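Long-range contacts in pectate lyase (Bacillus, PDB 3VMW), which probably cleaves pectate chains as a polysaccharide lyase and is seen here with galacturonic acid units bound along its surface: residues Lys177-Gly182 with Ser206-Ile211; Ile226-Ile231 with Val249-Ala254; Asn232-Ala237 with Trp267-Pro272. One frame throughout, in Å; residues are numbered along the deposited sequence.

Interaction 1 of 3, residues Lys177-Gly182 with Ser206-Ile211. With ADA (alpha-D-galactopyranuronic acid), chain B; ADA (alpha-D-galactopyranuronic acid), chain C; SO4 (sulfate ion), chain D.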
# COMPACT_ATOMS: atom_id res chain seq x y z
N LYS A 177 7.29 9.22 -4.94
CA LYS A 177 5.92 9.40 -4.46
C LYS A 177 5.35 8.07 -3.98
O LYS A 177 4.75 7.34 -4.75
CB LYS A 177 5.03 9.94 -5.59
CG LYS A 177 5.54 11.29 -6.12
CD LYS A 177 4.57 11.88 -7.15
CE LYS A 177 4.38 10.94 -8.35
NZ LYS A 177 3.47 11.59 -9.35
N THR A 178 5.54 7.77 -2.70
CA THR A 178 5.43 6.38 -2.26
C THR A 178 3.99 5.83 -2.25
O THR A 178 3.70 4.83 -2.90
CB THR A 178 6.09 6.15 -0.89
OG1 THR A 178 7.32 6.91 -0.82
CG2 THR A 178 6.40 4.65 -0.69
N MET A 179 3.10 6.48 -1.51
CA MET A 179 1.79 5.89 -1.24
C MET A 179 0.75 6.98 -1.13
O MET A 179 0.93 7.95 -0.38
CB MET A 179 1.80 5.14 0.09
CG MET A 179 2.71 3.92 0.09
SD MET A 179 2.50 2.91 1.58
CE MET A 179 2.72 4.14 2.91
N LEU A 180 -0.36 6.80 -1.83
CA LEU A 180 -1.42 7.78 -1.79
C LEU A 180 -2.68 7.12 -1.25
O LEU A 180 -2.92 5.92 -1.47
CB LEU A 180 -1.62 8.25 -3.24
CG LEU A 180 -2.80 9.15 -3.52
CD1 LEU A 180 -2.33 10.41 -4.28
CD2 LEU A 180 -3.81 8.36 -4.29
N VAL A 181 -3.47 7.88 -0.50
CA VAL A 181 -4.80 7.43 -0.08
C VAL A 181 -5.77 8.56 -0.42
O VAL A 181 -5.87 9.52 0.35
CB VAL A 181 -4.87 7.14 1.47
CG1 VAL A 181 -6.29 6.68 1.85
CG2 VAL A 181 -3.84 6.05 1.86
N GLY A 182 -6.45 8.47 -1.57
CA GLY A 182 -7.34 9.56 -2.00
C GLY A 182 -6.54 10.41 -2.98
O GLY A 182 -5.53 10.99 -2.58
N SER A 206 8.64 11.18 -0.38
CA SER A 206 7.43 11.66 0.24
C SER A 206 6.29 10.64 0.14
O SER A 206 6.43 9.55 -0.42
CB SER A 206 6.99 13.00 -0.41
OG SER A 206 6.52 12.74 -1.75
N ARG A 207 5.16 11.02 0.72
CA ARG A 207 3.93 10.26 0.68
C ARG A 207 4.02 8.94 1.42
O ARG A 207 3.92 7.87 0.79
CB ARG A 207 3.46 10.02 -0.77
CG ARG A 207 3.20 11.31 -1.52
CD ARG A 207 2.51 10.99 -2.88
NE ARG A 207 2.21 12.21 -3.62
CZ ARG A 207 1.56 12.21 -4.78
NH1 ARG A 207 1.18 11.06 -5.31
NH2 ARG A 207 1.28 13.36 -5.39
N VAL A 208 4.17 8.99 2.74
CA VAL A 208 4.31 7.73 3.46
C VAL A 208 3.34 7.61 4.62
O VAL A 208 3.76 7.52 5.76
CB VAL A 208 5.75 7.56 3.95
CG1 VAL A 208 6.08 6.03 4.16
CG2 VAL A 208 6.73 8.17 2.92
N PRO A 209 2.04 7.63 4.33
CA PRO A 209 1.43 7.88 3.02
C PRO A 209 0.98 9.33 2.95
O PRO A 209 1.00 10.06 3.97
CB PRO A 209 0.12 7.03 3.07
CG PRO A 209 0.03 6.48 4.54
CD PRO A 209 1.01 7.36 5.35
N LEU A 210 0.53 9.73 1.76
CA LEU A 210 -0.29 10.94 1.62
C LEU A 210 -1.74 10.52 1.89
O LEU A 210 -2.31 9.73 1.12
CB LEU A 210 -0.16 11.45 0.20
CG LEU A 210 -0.82 12.81 -0.19
CD1 LEU A 210 -0.48 13.18 -1.65
CD2 LEU A 210 -2.30 12.73 -0.05
N ILE A 211 -2.34 11.03 2.96
CA ILE A 211 -3.68 10.59 3.32
C ILE A 211 -4.68 11.75 3.21
O ILE A 211 -4.52 12.75 3.90
CB ILE A 211 -3.77 10.05 4.78
CG1 ILE A 211 -2.66 9.04 5.10
CG2 ILE A 211 -5.15 9.42 5.03
CD1 ILE A 211 -2.52 8.86 6.64
C1 ADA B . 3.52 16.22 -5.25
C2 ADA B . 2.94 16.22 -6.66
C3 ADA B . 1.92 17.29 -6.83
C4 ADA B . 0.87 17.27 -5.84
C5 ADA B . 1.46 17.24 -4.43
C6 ADA B . 0.49 17.08 -3.35
O2 ADA B . 4.03 16.44 -7.51
O3 ADA B . 1.33 17.13 -8.15
O4 ADA B . 0.10 16.08 -6.04
O5 ADA B . 2.50 16.19 -4.28
O6B ADA B . -0.54 17.80 -3.31
O6A ADA B . 0.73 16.28 -2.38
C1 ADA C . 7.17 19.23 -4.61
C2 ADA C . 5.78 19.79 -4.80
C3 ADA C . 4.84 19.24 -3.79
C4 ADA C . 4.78 17.79 -3.85
C5 ADA C . 6.16 17.26 -3.60
C6 ADA C . 6.24 15.80 -3.67
O2 ADA C . 5.83 21.20 -4.74
O3 ADA C . 3.55 19.87 -3.90
O4 ADA C . 4.32 17.36 -5.17
O5 ADA C . 7.13 17.82 -4.60
O6B ADA C . 5.57 15.06 -2.91
O6A ADA C . 7.01 15.27 -4.52
S SO4 D . -0.25 11.68 -8.72
O1 SO4 D . -1.35 12.59 -8.42
O2 SO4 D . 0.99 12.30 -8.28
O3 SO4 D . -0.47 10.40 -8.04
O4 SO4 D . -0.16 11.37 -10.15
O HOH W 1 1.90 8.02 -4.58

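Interaction 2 of 3, residues Ile226-Ile231 with Val249-Ala254. With ADA (alpha-D-galactopyranuronic acid), chain E.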
# COMPACT_ATOMS: atom_id res chain seq x y z
N ILE A 226 13.90 9.09 5.00
CA ILE A 226 12.82 9.67 4.19
C ILE A 226 13.20 11.13 3.94
O ILE A 226 13.32 11.93 4.87
CB ILE A 226 11.46 9.63 4.92
CG1 ILE A 226 11.14 8.22 5.44
CG2 ILE A 226 10.31 10.17 4.03
CD1 ILE A 226 10.76 7.26 4.44
N ASN A 227 13.39 11.47 2.68
CA ASN A 227 14.04 12.74 2.35
C ASN A 227 13.23 14.00 2.68
O ASN A 227 13.79 14.96 3.22
CB ASN A 227 14.45 12.75 0.89
CG ASN A 227 15.30 13.95 0.53
OD1 ASN A 227 16.43 14.08 1.01
ND2 ASN A 227 14.77 14.84 -0.34
N ASP A 228 11.94 14.02 2.33
CA ASP A 228 11.17 15.27 2.49
C ASP A 228 10.16 15.20 3.62
O ASP A 228 10.33 15.88 4.63
CB ASP A 228 10.50 15.68 1.16
CG ASP A 228 10.32 17.18 1.05
OD1 ASP A 228 11.30 17.92 1.21
OD2 ASP A 228 9.18 17.62 0.85
N THR A 229 9.17 14.32 3.49
CA THR A 229 8.12 14.18 4.49
C THR A 229 7.62 12.75 4.53
O THR A 229 7.74 12.01 3.55
CB THR A 229 6.93 15.07 4.16
OG1 THR A 229 6.43 14.70 2.88
CG2 THR A 229 7.36 16.56 4.10
N ALA A 230 7.06 12.33 5.67
CA ALA A 230 6.51 10.96 5.73
C ALA A 230 4.98 10.99 5.73
O ALA A 230 4.36 11.08 4.69
CB ALA A 230 7.04 10.19 6.97
N ILE A 231 4.37 10.96 6.91
CA ILE A 231 2.92 10.85 6.97
C ILE A 231 2.29 12.24 6.78
O ILE A 231 2.56 13.14 7.56
CB ILE A 231 2.51 10.30 8.32
CG1 ILE A 231 3.17 8.92 8.53
CG2 ILE A 231 0.97 10.20 8.43
CD1 ILE A 231 3.12 8.50 10.06
N VAL A 249 14.06 11.00 9.31
CA VAL A 249 12.83 11.12 8.53
C VAL A 249 12.45 12.61 8.48
O VAL A 249 12.16 13.21 9.51
CB VAL A 249 11.70 10.32 9.19
CG1 VAL A 249 10.37 10.67 8.52
CG2 VAL A 249 11.97 8.81 9.08
N GLY A 250 12.46 13.19 7.28
CA GLY A 250 11.95 14.54 7.10
C GLY A 250 13.07 15.55 6.96
O GLY A 250 14.13 15.40 7.57
N SER A 251 12.84 16.61 6.18
CA SER A 251 13.91 17.57 5.91
C SER A 251 14.10 18.56 7.06
O SER A 251 15.16 19.17 7.19
CB SER A 251 13.63 18.33 4.60
OG SER A 251 12.57 19.24 4.79
N GLY A 252 13.08 18.73 7.89
CA GLY A 252 13.18 19.70 8.98
C GLY A 252 12.87 21.12 8.53
O GLY A 252 12.86 22.04 9.34
N GLN A 253 12.60 21.31 7.23
CA GLN A 253 12.31 22.65 6.71
C GLN A 253 10.83 23.01 6.86
O GLN A 253 9.95 22.15 6.82
CB GLN A 253 12.70 22.74 5.22
CG GLN A 253 14.15 22.39 4.91
CD GLN A 253 15.13 23.38 5.53
OE1 GLN A 253 15.11 24.58 5.22
NE2 GLN A 253 15.99 22.88 6.42
N ALA A 254 10.55 24.29 7.01
CA ALA A 254 9.16 24.75 6.98
C ALA A 254 8.56 24.52 5.60
O ALA A 254 9.11 24.93 4.59
CB ALA A 254 9.07 26.24 7.36
C1 ADA E . 10.67 20.17 -1.38
C2 ADA E . 10.68 19.37 -2.64
C3 ADA E . 10.10 20.09 -3.78
C4 ADA E . 8.81 20.70 -3.50
C5 ADA E . 8.87 21.49 -2.22
C6 ADA E . 7.54 21.92 -1.82
O2 ADA E . 12.03 19.02 -2.86
O3 ADA E . 10.04 19.21 -4.93
O4 ADA E . 7.72 19.72 -3.40
O5 ADA E . 9.38 20.71 -1.14
O6B ADA E . 7.11 21.66 -0.68
O6A ADA E . 6.85 22.52 -2.66
O HOH W 2 12.40 20.27 2.33

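Interaction 3 of 3, residues Asn232-Ala237 with Trp267-Pro272. With ADA (alpha-D-galactopyranuronic acid), chain B; ADA (alpha-D-galactopyranuronic acid), chain C.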
# COMPACT_ATOMS: atom_id res chain seq x y z
N ASN A 232 1.46 12.38 5.76
CA ASN A 232 0.85 13.66 5.44
C ASN A 232 -0.65 13.52 5.58
O ASN A 232 -1.28 12.83 4.79
CB ASN A 232 1.20 14.03 3.99
CG ASN A 232 0.74 15.45 3.63
OD1 ASN A 232 0.10 16.11 4.45
ND2 ASN A 232 1.06 15.91 2.40
N SER A 233 -1.23 14.18 6.58
CA SER A 233 -2.63 13.95 6.92
C SER A 233 -3.42 15.19 6.52
O SER A 233 -3.18 16.26 7.03
CB SER A 233 -2.78 13.66 8.42
OG SER A 233 -4.14 13.45 8.78
N ARG A 234 -4.35 15.02 5.58
CA ARG A 234 -5.01 16.15 4.92
C ARG A 234 -6.52 16.04 4.96
O ARG A 234 -7.08 14.93 5.07
CB ARG A 234 -4.56 16.20 3.46
CG ARG A 234 -3.10 16.62 3.30
CD ARG A 234 -2.48 16.03 2.04
NE ARG A 234 -2.84 16.80 0.83
CZ ARG A 234 -2.02 16.96 -0.21
NH1 ARG A 234 -2.40 17.70 -1.26
NH2 ARG A 234 -0.82 16.37 -0.22
N VAL A 235 -7.19 17.19 4.85
CA VAL A 235 -8.64 17.23 4.75
C VAL A 235 -9.41 16.23 5.62
O VAL A 235 -10.24 15.47 5.13
CB VAL A 235 -9.15 17.20 3.26
CG1 VAL A 235 -8.99 18.59 2.63
CG2 VAL A 235 -8.44 16.15 2.41
N GLY A 236 -9.15 16.30 6.94
CA GLY A 236 -9.98 15.60 7.90
C GLY A 236 -9.61 14.13 8.08
O GLY A 236 -10.24 13.42 8.85
N ALA A 237 -8.60 13.67 7.35
CA ALA A 237 -8.00 12.39 7.69
C ALA A 237 -7.71 12.26 9.18
O ALA A 237 -7.43 13.27 9.87
CB ALA A 237 -6.69 12.16 6.88
N TRP A 267 0.89 18.20 8.07
CA TRP A 267 0.07 18.59 6.94
C TRP A 267 1.03 19.31 6.00
O TRP A 267 1.62 20.34 6.39
CB TRP A 267 -1.03 19.57 7.43
CG TRP A 267 -1.82 20.17 6.33
CD1 TRP A 267 -2.00 19.69 5.06
CD2 TRP A 267 -2.55 21.41 6.40
NE1 TRP A 267 -2.80 20.55 4.34
CE2 TRP A 267 -3.14 21.61 5.14
CE3 TRP A 267 -2.74 22.36 7.40
CZ2 TRP A 267 -3.92 22.74 4.85
CZ3 TRP A 267 -3.53 23.49 7.11
CH2 TRP A 267 -4.11 23.66 5.86
N PHE A 268 1.20 18.78 4.79
CA PHE A 268 2.23 19.28 3.88
C PHE A 268 1.68 19.47 2.46
O PHE A 268 0.71 18.81 2.08
CB PHE A 268 3.41 18.29 3.83
CG PHE A 268 3.92 17.87 5.18
CD1 PHE A 268 4.57 18.77 6.00
CD2 PHE A 268 3.76 16.54 5.63
CE1 PHE A 268 5.03 18.38 7.26
CE2 PHE A 268 4.23 16.15 6.87
CZ PHE A 268 4.86 17.07 7.69
N TYR A 269 2.29 20.38 1.70
CA TYR A 269 2.11 20.46 0.24
C TYR A 269 0.80 21.06 -0.27
O TYR A 269 0.79 21.81 -1.25
CB TYR A 269 2.24 19.08 -0.35
CG TYR A 269 3.55 18.40 -0.06
CD1 TYR A 269 4.76 19.11 -0.03
CD2 TYR A 269 3.58 17.05 0.18
CE1 TYR A 269 5.99 18.42 0.24
CE2 TYR A 269 4.76 16.37 0.46
CZ TYR A 269 5.95 17.05 0.48
OH TYR A 269 7.08 16.32 0.75
N GLY A 270 -0.33 20.70 0.32
CA GLY A 270 -1.58 21.10 -0.29
C GLY A 270 -2.83 20.60 0.39
O GLY A 270 -2.76 20.10 1.52
N SER A 271 -3.95 20.75 -0.32
CA SER A 271 -5.31 20.59 0.19
C SER A 271 -5.70 21.79 1.07
O SER A 271 -4.87 22.41 1.72
CB SER A 271 -5.48 19.25 0.94
OG SER A 271 -5.16 18.14 0.09
N PRO A 272 -7.00 22.11 1.09
CA PRO A 272 -7.50 23.34 1.74
C PRO A 272 -7.49 23.29 3.26
O PRO A 272 -7.50 24.34 3.86
CB PRO A 272 -8.93 23.48 1.19
CG PRO A 272 -9.31 22.11 0.68
CD PRO A 272 -8.01 21.45 0.23
C1 ADA B . 3.52 16.22 -5.25
C2 ADA B . 2.94 16.22 -6.66
C3 ADA B . 1.92 17.29 -6.83
C4 ADA B . 0.87 17.27 -5.84
C5 ADA B . 1.46 17.24 -4.43
C6 ADA B . 0.49 17.08 -3.35
O2 ADA B . 4.03 16.44 -7.51
O3 ADA B . 1.33 17.13 -8.15
O4 ADA B . 0.10 16.08 -6.04
O5 ADA B . 2.50 16.19 -4.28
O6B ADA B . -0.54 17.80 -3.31
O6A ADA B . 0.73 16.28 -2.38
C1 ADA C . 7.17 19.23 -4.61
C2 ADA C . 5.78 19.79 -4.80
C3 ADA C . 4.84 19.24 -3.79
C4 ADA C . 4.78 17.79 -3.85
C5 ADA C . 6.16 17.26 -3.60
C6 ADA C . 6.24 15.80 -3.67
O2 ADA C . 5.83 21.20 -4.74
O3 ADA C . 3.55 19.87 -3.90
O4 ADA C . 4.32 17.36 -5.17
O5 ADA C . 7.13 17.82 -4.60
O6B ADA C . 5.57 15.06 -2.91
O6A ADA C . 7.01 15.27 -4.52

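Interaction 1 of 3, residues Lys177-Gly182 with Ser206-Ile211
Lys177 and Arg207 run side by side, their side chains pointing the same way, from neighbouring rungs of the right-handed parallel beta-helix adopted by polysaccharide lyase family 1. CD of Lys177 rests over the centre of one face of the Arg207 guanidinium, 3.8 Å above its plane, before a bend at chi3 (-59°) turns NZ to the sulfate. There NZ bonds to sulfate O2 at 2.8 Å, and Asp150 and Asp153 hold it by salt bridges. The Arg207 chain stays extended from CG to NE, carrying its edge to the same sulfate, probably a crystallisation ion; its NH2 also donates almost straight to O5 of the chain B galacturonic acid, at 3.3 Å. An alanine here would remove the guanidinium, and is likely to leave that sugar oxygen without its mate and the methylenes of Lys177 without their flat support.

Behind this polar row, Met179 comes obliquely across Pro209, which follows a cis peptide bond; its methyl CE lies 3.9 Å from Pro209 CB and also touches Val208 CG1. The register slips by one residue between the Lys177-Ser206 and Leu180-Leu210 pairs, dividing the ladder in two. Past the slip the rungs rejoin: Leu210 N donates to Met179 O at 2.8 Å, and Val181 N meets Leu210 O nearly along the C=O axis. Ahead of it, Ser206 O takes two bonds from one residue, from Thr178 N at 3.0 Å and from Thr178 OG1 at 2.8 Å.

Interaction 2 of 3, residues Ile226-Ile231 with Val249-Ala254
Val249 turns CG1 opposite its own backbone N (chi1 169°), which brings that methyl against both Ile226 CB and Ala230 CB, 3.7 Å from the latter, while CG2 lies alongside Ile226 CG1 at 3.8 Å. In Ser251 the first torsion (72°) instead tucks OG between the backbone N and the carbonyl carbon, where it accepts from Gln253 N in an ST turn.

Ile226 and Val249 form the last parallel bridge between strands 222-226 and 245-249 of the beta-helix, and both segments leave the sheet here as loops. Gly250 N donates to Ile226 O at 2.9 Å in a nearly straight bond. One step on, Ser251 N reaches Asp228 O at 3.0 Å, and a CA-H...O contact from Gly250 touches the same oxygen. The backbone angles of Gly250 would jam a CB against the preceding carbonyl.

At the outer end, a water joins Asp228 OD1, 2.8 Å away, to Ser251 OG. The other carboxylate oxygen, OD2, is held by Tyr269 OH and by a salt bridge to Lys262, which also bonds to the bound sugar. With Asp228 OD1 3.5 Å from C1 of the chain E galacturonic acid, the carboxylate lies against the ligand, and its charge is probably offset in part by Lys262.

Interaction 3 of 3, residues Asn232-Ala237 with Trp267-Pro272
Asn232 holds Phe268 by both ends of its amide: Phe268 N donates to OD1, and ND2 donates to Phe268 O, each at 2.9 Å. Neither donor uses a lone-pair direction; both stand above the carbonyl planes they approach. Phe268 O takes a second bond from Gly270 N, which comes from the opposite face of its plane and closes a gamma turn at Tyr269.

Arg234 is packed just as closely. A bend at chi3 (81°) swings its guanidinium over the loop, where NE (2.8 Å) and NH1 (3.1 Å) grip Ser271 OG side-on in the guanidinium plane; that hydroxyl also bonds to Asp185. Its CG meanwhile touches Trp267 CD1, while Trp267 NE1 is tied to Gly270 O. This is the sugar-binding side of the parallel beta-helix, with strand 231-234 supplying the arginine and the loop after strand 265-266 the aromatic ring. Arg234 turns its NH1-NH2 edge to the carboxylate of the chain B galacturonic acid, NH1 to O6B at 2.8 Å and NH2 to O6A at 2.7 Å. Beside it the Tyr269 ring lays one face against the chain C sugar and the other against Phe268 CB.

Toward solvent the contact thins. Val235, in the type I' turn that starts at Arg234, meets the exposed Pro272 by a single methyl, CG1, 3.9 Å from CD of the proline ring, and by the same methyl brushes Ser271 CB.

How the interactions relate
Interaction 1 closes before the other two open, whereas the segments of interactions 2 and 3 alternate along the chain. Their centres lie about 13 Å (1 and 2), 11 Å (1 and 3) and 15 Å (2 and 3) apart. Strands 210-212 and 231-234 are neighbours, so interactions 1 and 3 follow one another along the same beta-helix face, joined where Ile211 N meets Asn232 O; interaction 2 sits at the loop end beside them, reaching interaction 1 through Val208 N and Ala230 O. Interactions 1 and 3 share the chain B and chain C sugars, and interaction 2 borders the chain E sugar. Successive coils thus contribute to a single continuous sugar-binding surface.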